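Local atomic coordinates of tryptophan--tRNA ligase (Campylobacter jejuni subsp. jejuni, PDB entry 3TZL), a protein that probably catalyses the ATP-dependent attachment of tryptophan to its cognate tRNA, as a homodimeric class I aminoacyl-tRNA synthetase. Residues 92-97 against 311-316; 249-254 against 266-271. One frame throughout, in Å; residues are numbered along the deposited sequence.

Overall arrangement
Both contacts join two helices and neither contains a hydrogen bond across its segments, yet they lie on opposite sides of the chain's centre, about 55 Å apart between contact centres. Contact 1 (92-97 against 311-316) is buried and wholly apolar: it brings the long C-terminal helix 291-320 against helix 87-96, which also meets the second subunit. Contact 2 (249-254 against 266-271) is partly exposed and mixes an aliphatic touch with a cation-pi interaction between two helices that follow closely in sequence. Along the chain, contact 2 falls inside the large loop that contact 1 closes. The two share no helix, and their nearest atoms stay about 44 Å apart.

Contact 1 (92-97 against 311-316); sequences YWILSQ and EKMQKI
Ile94, on helix 87-96 beside the dimer interface, meets Met313 and Ile316 of the long C-terminal helix 291-320 in a small apolar helix-to-helix contact. Everything on the first side rests on one methyl, Ile94 CD1. It lies 3.7 Å from Ile316 CG2, the two isoleucine side chains lying alongside each other and running opposite ways, and 3.9 Å from CE of Met313, a selenomethionine that it meets tip to tip. The selenomethionine chain is bent at chi2 and chi3 (-46° and -72°), which brings its terminal methyl round to Ile94 although its CB does not point straight at the other helix. The side chain of Met313 is about 11 Å from that of Asp134, a predicted tryptophan-binding residue. Ile170 and Phe171 pack on Ile316, and Trp167 on Ile94, extending the apolar surroundings. Facing the dimer partner, Trp93 meets the ring of Tyr44 of the second subunit. The amide of Gln97 folds back over the indole, its NE2 3.1 Å above the ring plane, and donates a bent hydrogen bond (N-H...O 137°) to Trp93 O. Across the segments the contact is plain apolar helix packing, the C-terminal helix lying on helix 87-96 of the class I catalytic domain, near the tryptophan pocket.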
loop_
_atom_site.group_PDB
_atom_site.type_symbol
_atom_site.label_atom_id
_atom_site.label_comp_id
_atom_site.label_asym_id
_atom_site.label_seq_id
_atom_site.Cartn_x
_atom_site.Cartn_y
_atom_site.Cartn_z
ATOM N N TYR B 92 2.244 5.683 -0.298
ATOM C CA TYR B 92 1.872 4.895 -1.467
ATOM C C TYR B 92 0.350 4.863 -1.686
ATOM O O TYR B 92 -0.124 5.123 -2.794
ATOM C CB TYR B 92 2.472 3.496 -1.303
ATOM C CG TYR B 92 1.859 2.360 -2.086
ATOM C CD1 TYR B 92 1.859 2.352 -3.475
ATOM C CD2 TYR B 92 1.354 1.248 -1.425
ATOM C CE1 TYR B 92 1.324 1.289 -4.180
ATOM C CE2 TYR B 92 0.839 0.181 -2.120
ATOM C CZ TYR B 92 0.818 0.206 -3.501
ATOM O OH TYR B 92 0.278 -0.867 -4.197
ATOM N N TRP B 93 -0.415 4.591 -0.632
ATOM C CA TRP B 93 -1.878 4.623 -0.735
ATOM C C TRP B 93 -2.404 6.027 -1.068
ATOM O O TRP B 93 -3.305 6.189 -1.890
ATOM C CB TRP B 93 -2.515 4.145 0.565
ATOM C CG TRP B 93 -4.001 4.362 0.628
ATOM C CD1 TRP B 93 -4.667 5.247 1.432
ATOM C CD2 TRP B 93 -5.007 3.679 -0.136
ATOM N NE1 TRP B 93 -6.019 5.168 1.212
ATOM C CE2 TRP B 93 -6.262 4.203 0.264
ATOM C CE3 TRP B 93 -4.972 2.676 -1.121
ATOM C CZ2 TRP B 93 -7.476 3.762 -0.287
ATOM C CZ3 TRP B 93 -6.188 2.237 -1.677
ATOM C CH2 TRP B 93 -7.420 2.781 -1.252
ATOM N N ILE B 94 -1.852 7.047 -0.421
ATOM C CA ILE B 94 -2.246 8.409 -0.752
ATOM C C ILE B 94 -1.961 8.773 -2.215
ATOM O O ILE B 94 -2.838 9.296 -2.909
ATOM C CB ILE B 94 -1.618 9.411 0.221
ATOM C CG1 ILE B 94 -2.295 9.273 1.579
ATOM C CG2 ILE B 94 -1.752 10.835 -0.277
ATOM C CD1 ILE B 94 -1.420 9.706 2.718
ATOM N N LEU B 95 -0.759 8.466 -2.695
ATOM C CA LEU B 95 -0.394 8.749 -4.087
ATOM C C LEU B 95 -1.283 8.016 -5.090
ATOM O O LEU B 95 -1.471 8.483 -6.210
ATOM C CB LEU B 95 1.076 8.395 -4.349
ATOM C CG LEU B 95 2.128 9.184 -3.552
ATOM C CD1 LEU B 95 3.533 8.882 -4.061
ATOM C CD2 LEU B 95 1.855 10.710 -3.607
ATOM N N SER B 96 -1.826 6.871 -4.699
ATOM C CA SER B 96 -2.667 6.104 -5.612
ATOM C C SER B 96 -3.900 6.899 -6.008
ATOM O O SER B 96 -4.438 6.716 -7.093
ATOM C CB SER B 96 -3.077 4.776 -4.997
ATOM O OG SER B 96 -1.974 3.892 -4.957
ATOM N N GLN B 97 -4.340 7.785 -5.123
ATOM C CA GLN B 97 -5.525 8.586 -5.377
ATOM C C GLN B 97 -5.246 9.633 -6.433
ATOM O O GLN B 97 -6.168 10.176 -7.034
ATOM C CB GLN B 97 -6.018 9.240 -4.080
ATOM C CG GLN B 97 -5.988 8.298 -2.855
ATOM C CD GLN B 97 -6.626 6.940 -3.121
ATOM O OE1 GLN B 97 -7.554 6.811 -3.928
ATOM N NE2 GLN B 97 -6.117 5.916 -2.453
ATOM N N GLU B 311 8.549 14.214 8.883
ATOM C CA GLU B 311 8.302 15.615 8.581
ATOM C C GLU B 311 7.409 15.758 7.332
ATOM O O GLU B 311 6.497 16.581 7.305
ATOM C CB GLU B 311 9.626 16.356 8.412
ATOM C CG GLU B 311 10.402 16.499 9.720
ATOM C CD GLU B 311 11.808 17.063 9.537
ATOM O OE1 GLU B 311 12.484 16.737 8.528
ATOM O OE2 GLU B 311 12.245 17.829 10.418
ATOM N N LYS B 312 7.651 14.939 6.311
ATOM C CA LYS B 312 6.838 15.010 5.100
ATOM C C LYS B 312 5.420 14.568 5.422
ATOM O O LYS B 312 4.455 15.231 5.041
ATOM C CB LYS B 312 7.424 14.157 3.966
ATOM C CG LYS B 312 6.552 14.112 2.703
ATOM C CD LYS B 312 6.469 15.508 2.077
ATOM C CE LYS B 312 7.799 15.887 1.421
ATOM N NZ LYS B 312 7.912 17.336 1.039
HETATM N N MSE B 313 5.294 13.461 6.146
HETATM C CA MSE B 313 3.965 12.959 6.509
HETATM C C MSE B 313 3.136 13.925 7.359
HETATM O O MSE B 313 1.923 13.944 7.236
HETATM C CB MSE B 313 4.024 11.577 7.165
HETATM C CG MSE B 313 4.528 10.451 6.205
HETATM SE SE MSE B 313 3.719 10.429 4.391
HETATM C CE MSE B 313 1.925 9.781 4.800
ATOM N N GLN B 314 3.776 14.720 8.205
ATOM C CA GLN B 314 3.065 15.726 9.002
ATOM C C GLN B 314 2.366 16.726 8.076
ATOM O O GLN B 314 1.235 17.149 8.334
ATOM C CB GLN B 314 4.028 16.463 9.946
ATOM C CG GLN B 314 4.390 15.676 11.202
ATOM C CD GLN B 314 5.621 16.218 11.953
ATOM O OE1 GLN B 314 6.037 17.372 11.782
ATOM N NE2 GLN B 314 6.216 15.360 12.782
ATOM N N LYS B 315 3.049 17.093 6.994
ATOM C CA LYS B 315 2.471 17.975 5.988
ATOM C C LYS B 315 1.354 17.279 5.223
ATOM O O LYS B 315 0.288 17.859 4.995
ATOM C CB LYS B 315 3.550 18.450 5.014
ATOM C CG LYS B 315 4.578 19.359 5.659
ATOM C CD LYS B 315 5.628 19.769 4.635
ATOM C CE LYS B 315 6.673 20.705 5.230
ATOM N NZ LYS B 315 7.698 21.066 4.205
ATOM N N ILE B 316 1.605 16.040 4.813
ATOM C CA ILE B 316 0.604 15.273 4.092
ATOM C C ILE B 316 -0.657 15.068 4.927
ATOM O O ILE B 316 -1.770 15.165 4.412
ATOM C CB ILE B 316 1.138 13.906 3.688
ATOM C CG1 ILE B 316 2.354 14.068 2.764
ATOM C CG2 ILE B 316 0.023 13.064 3.062
ATOM C CD1 ILE B 316 2.024 14.594 1.436
#

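Contact 2 (249-254 against 266-271); sequences KELQIR and KIYLNE
Leu251 and Arg254, one helical turn apart on 249-254, both approach the ring of Tyr268 on 266-271. The leucine comes first. Its CD1 methyl lies 3.9 Å from Tyr268 CE2 and meets the ring obliquely; beyond this touch Leu251 is buried against Phe236, Ala239 and Phe265. Arg254 then supplies the polar half of the contact. Its guanidinium carbon CZ stands 4.5 Å from the centroid of the Tyr268 ring and only 8° off the ring normal, a cation-pi interaction over the face. The two planes are 64° apart, so the guanidinium does not stack flat but turns an edge to the ring, with NH1 3.6 Å above the ring plane and over its centre. The arginine chain bends at chi3 on its way to the ring. With CG anti to the backbone N (chi1 178°), the Tyr268 ring extends toward both residues. Arg254 NH2 also forms a salt bridge with Glu260, in the link between the two helices, which would help fix the guanidinium beside the ring. Within 266-271, Lys266 O accepts from both Asn270 N and Asn270 ND2, which reach it from opposite faces of its carbonyl plane; the side-chain bond is 2.9 Å from ND2 to O. Helices 245-257 and 262-276, joined by a short link, thus pack on each other in a helical part of the chain away from the annotated sites, with helix 234-239 packed against Leu251 and Leu269, and helix 207-215 against Lys266 and Asn270.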
loop_
_atom_site.group_PDB
_atom_site.type_symbol
_atom_site.label_atom_id
_atom_site.label_comp_id
_atom_site.label_asym_id
_atom_site.label_seq_id
_atom_site.Cartn_x
_atom_site.Cartn_y
_atom_site.Cartn_z
ATOM N N LYS B 249 51.404 -1.521 -16.577
ATOM C CA LYS B 249 52.641 -1.453 -17.336
ATOM C C LYS B 249 53.577 -2.603 -16.964
ATOM O O LYS B 249 54.177 -3.230 -17.841
ATOM C CB LYS B 249 53.318 -0.107 -17.098
ATOM C CG LYS B 249 54.499 0.132 -18.007
ATOM C CD LYS B 249 54.115 -0.132 -19.456
ATOM C CE LYS B 249 55.345 -0.107 -20.341
ATOM N NZ LYS B 249 55.028 -0.265 -21.795
ATOM N N GLU B 250 53.709 -2.881 -15.671
ATOM C CA GLU B 250 54.550 -3.995 -15.239
ATOM C C GLU B 250 53.996 -5.342 -15.713
ATOM O O GLU B 250 54.761 -6.230 -16.088
ATOM C CB GLU B 250 54.761 -3.978 -13.724
ATOM C CG GLU B 250 55.681 -2.866 -13.250
ATOM C CD GLU B 250 55.830 -2.817 -11.738
ATOM O OE1 GLU B 250 55.077 -3.532 -11.039
ATOM O OE2 GLU B 250 56.700 -2.055 -11.255
ATOM N N LEU B 251 52.673 -5.494 -15.708
ATOM C CA LEU B 251 52.060 -6.704 -16.271
ATOM C C LEU B 251 52.287 -6.789 -17.781
ATOM O O LEU B 251 52.644 -7.838 -18.316
ATOM C CB LEU B 251 50.561 -6.763 -15.968
ATOM C CG LEU B 251 49.761 -7.956 -16.512
ATOM C CD1 LEU B 251 50.361 -9.261 -16.030
ATOM C CD2 LEU B 251 48.330 -7.885 -16.042
ATOM N N GLN B 252 52.072 -5.676 -18.467
ATOM C CA GLN B 252 52.253 -5.629 -19.912
ATOM C C GLN B 252 53.675 -5.991 -20.321
ATOM O O GLN B 252 53.893 -6.601 -21.371
ATOM C CB GLN B 252 51.885 -4.244 -20.421
ATOM C CG GLN B 252 52.078 -4.033 -21.904
ATOM C CD GLN B 252 51.702 -2.619 -22.308
ATOM O OE1 GLN B 252 50.994 -1.913 -21.566
ATOM N NE2 GLN B 252 52.174 -2.188 -23.477
ATOM N N ILE B 253 54.638 -5.624 -19.482
ATOM C CA ILE B 253 56.032 -5.948 -19.751
ATOM C C ILE B 253 56.179 -7.458 -19.662
ATOM O O ILE B 253 56.892 -8.070 -20.464
ATOM C CB ILE B 253 56.974 -5.263 -18.740
ATOM C CG1 ILE B 253 57.127 -3.775 -19.075
ATOM C CG2 ILE B 253 58.334 -5.932 -18.708
ATOM C CD1 ILE B 253 57.645 -2.939 -17.911
ATOM N N ARG B 254 55.482 -8.054 -18.692
ATOM C CA ARG B 254 55.521 -9.500 -18.494
ATOM C C ARG B 254 54.917 -10.234 -19.690
ATOM O O ARG B 254 55.438 -11.269 -20.112
ATOM C CB ARG B 254 54.832 -9.884 -17.178
ATOM C CG ARG B 254 55.657 -9.524 -15.947
ATOM C CD ARG B 254 54.829 -9.576 -14.674
ATOM N NE ARG B 254 54.391 -10.928 -14.347
ATOM C CZ ARG B 254 53.552 -11.216 -13.356
ATOM N NH1 ARG B 254 53.063 -10.246 -12.587
ATOM N NH2 ARG B 254 53.201 -12.476 -13.131
ATOM N N LYS B 266 46.770 -16.297 -14.927
ATOM C CA LYS B 266 45.520 -16.557 -14.221
ATOM C C LYS B 266 45.790 -16.694 -12.728
ATOM O O LYS B 266 45.033 -16.172 -11.904
ATOM C CB LYS B 266 44.844 -17.816 -14.754
ATOM C CG LYS B 266 44.149 -17.617 -16.068
ATOM C CD LYS B 266 43.759 -18.941 -16.708
ATOM C CE LYS B 266 42.555 -18.757 -17.646
ATOM N NZ LYS B 266 42.266 -19.982 -18.463
ATOM N N ILE B 267 46.869 -17.398 -12.388
ATOM C CA ILE B 267 47.295 -17.538 -10.997
ATOM C C ILE B 267 47.509 -16.157 -10.377
ATOM O O ILE B 267 47.047 -15.873 -9.261
ATOM C CB ILE B 267 48.591 -18.367 -10.887
ATOM C CG1 ILE B 267 48.287 -19.858 -11.097
ATOM C CG2 ILE B 267 49.251 -18.143 -9.532
ATOM C CD1 ILE B 267 49.498 -20.747 -11.038
ATOM N N TYR B 268 48.206 -15.307 -11.129
ATOM C CA TYR B 268 48.402 -13.912 -10.770
ATOM C C TYR B 268 47.071 -13.178 -10.597
ATOM O O TYR B 268 46.880 -12.467 -9.619
ATOM C CB TYR B 268 49.263 -13.209 -11.828
ATOM C CG TYR B 268 49.476 -11.737 -11.562
ATOM C CD1 TYR B 268 50.072 -11.307 -10.387
ATOM C CD2 TYR B 268 49.087 -10.774 -12.491
ATOM C CE1 TYR B 268 50.265 -9.956 -10.131
ATOM C CE2 TYR B 268 49.283 -9.424 -12.246
ATOM C CZ TYR B 268 49.874 -9.022 -11.062
ATOM O OH TYR B 268 50.072 -7.683 -10.801
ATOM N N LEU B 269 46.143 -13.363 -11.535
ATOM C CA LEU B 269 44.847 -12.692 -11.453
ATOM C C LEU B 269 44.127 -13.046 -10.165
ATOM O O LEU B 269 43.554 -12.172 -9.510
ATOM C CB LEU B 269 43.968 -13.003 -12.671
ATOM C CG LEU B 269 42.616 -12.267 -12.694
ATOM C CD1 LEU B 269 42.807 -10.773 -12.465
ATOM C CD2 LEU B 269 41.877 -12.501 -14.002
ATOM N N ASN B 270 44.160 -14.326 -9.796
ATOM C CA ASN B 270 43.625 -14.764 -8.502
ATOM C C ASN B 270 44.179 -13.967 -7.325
ATOM O O ASN B 270 43.416 -13.491 -6.480
ATOM C CB ASN B 270 43.893 -16.251 -8.267
ATOM C CG ASN B 270 42.860 -17.128 -8.913
ATOM O OD1 ASN B 270 41.841 -17.449 -8.306
ATOM N ND2 ASN B 270 43.112 -17.526 -10.154
ATOM N N GLU B 271 45.500 -13.820 -7.280
ATOM C CA GLU B 271 46.152 -13.031 -6.238
ATOM C C GLU B 271 45.656 -11.589 -6.202
ATOM O O GLU B 271 45.405 -11.048 -5.125
ATOM C CB GLU B 271 47.669 -13.026 -6.422
ATOM C CG GLU B 271 48.312 -14.390 -6.338
ATOM C CD GLU B 271 49.831 -14.331 -6.507
ATOM O OE1 GLU B 271 50.398 -13.214 -6.562
ATOM O OE2 GLU B 271 50.455 -15.408 -6.586
#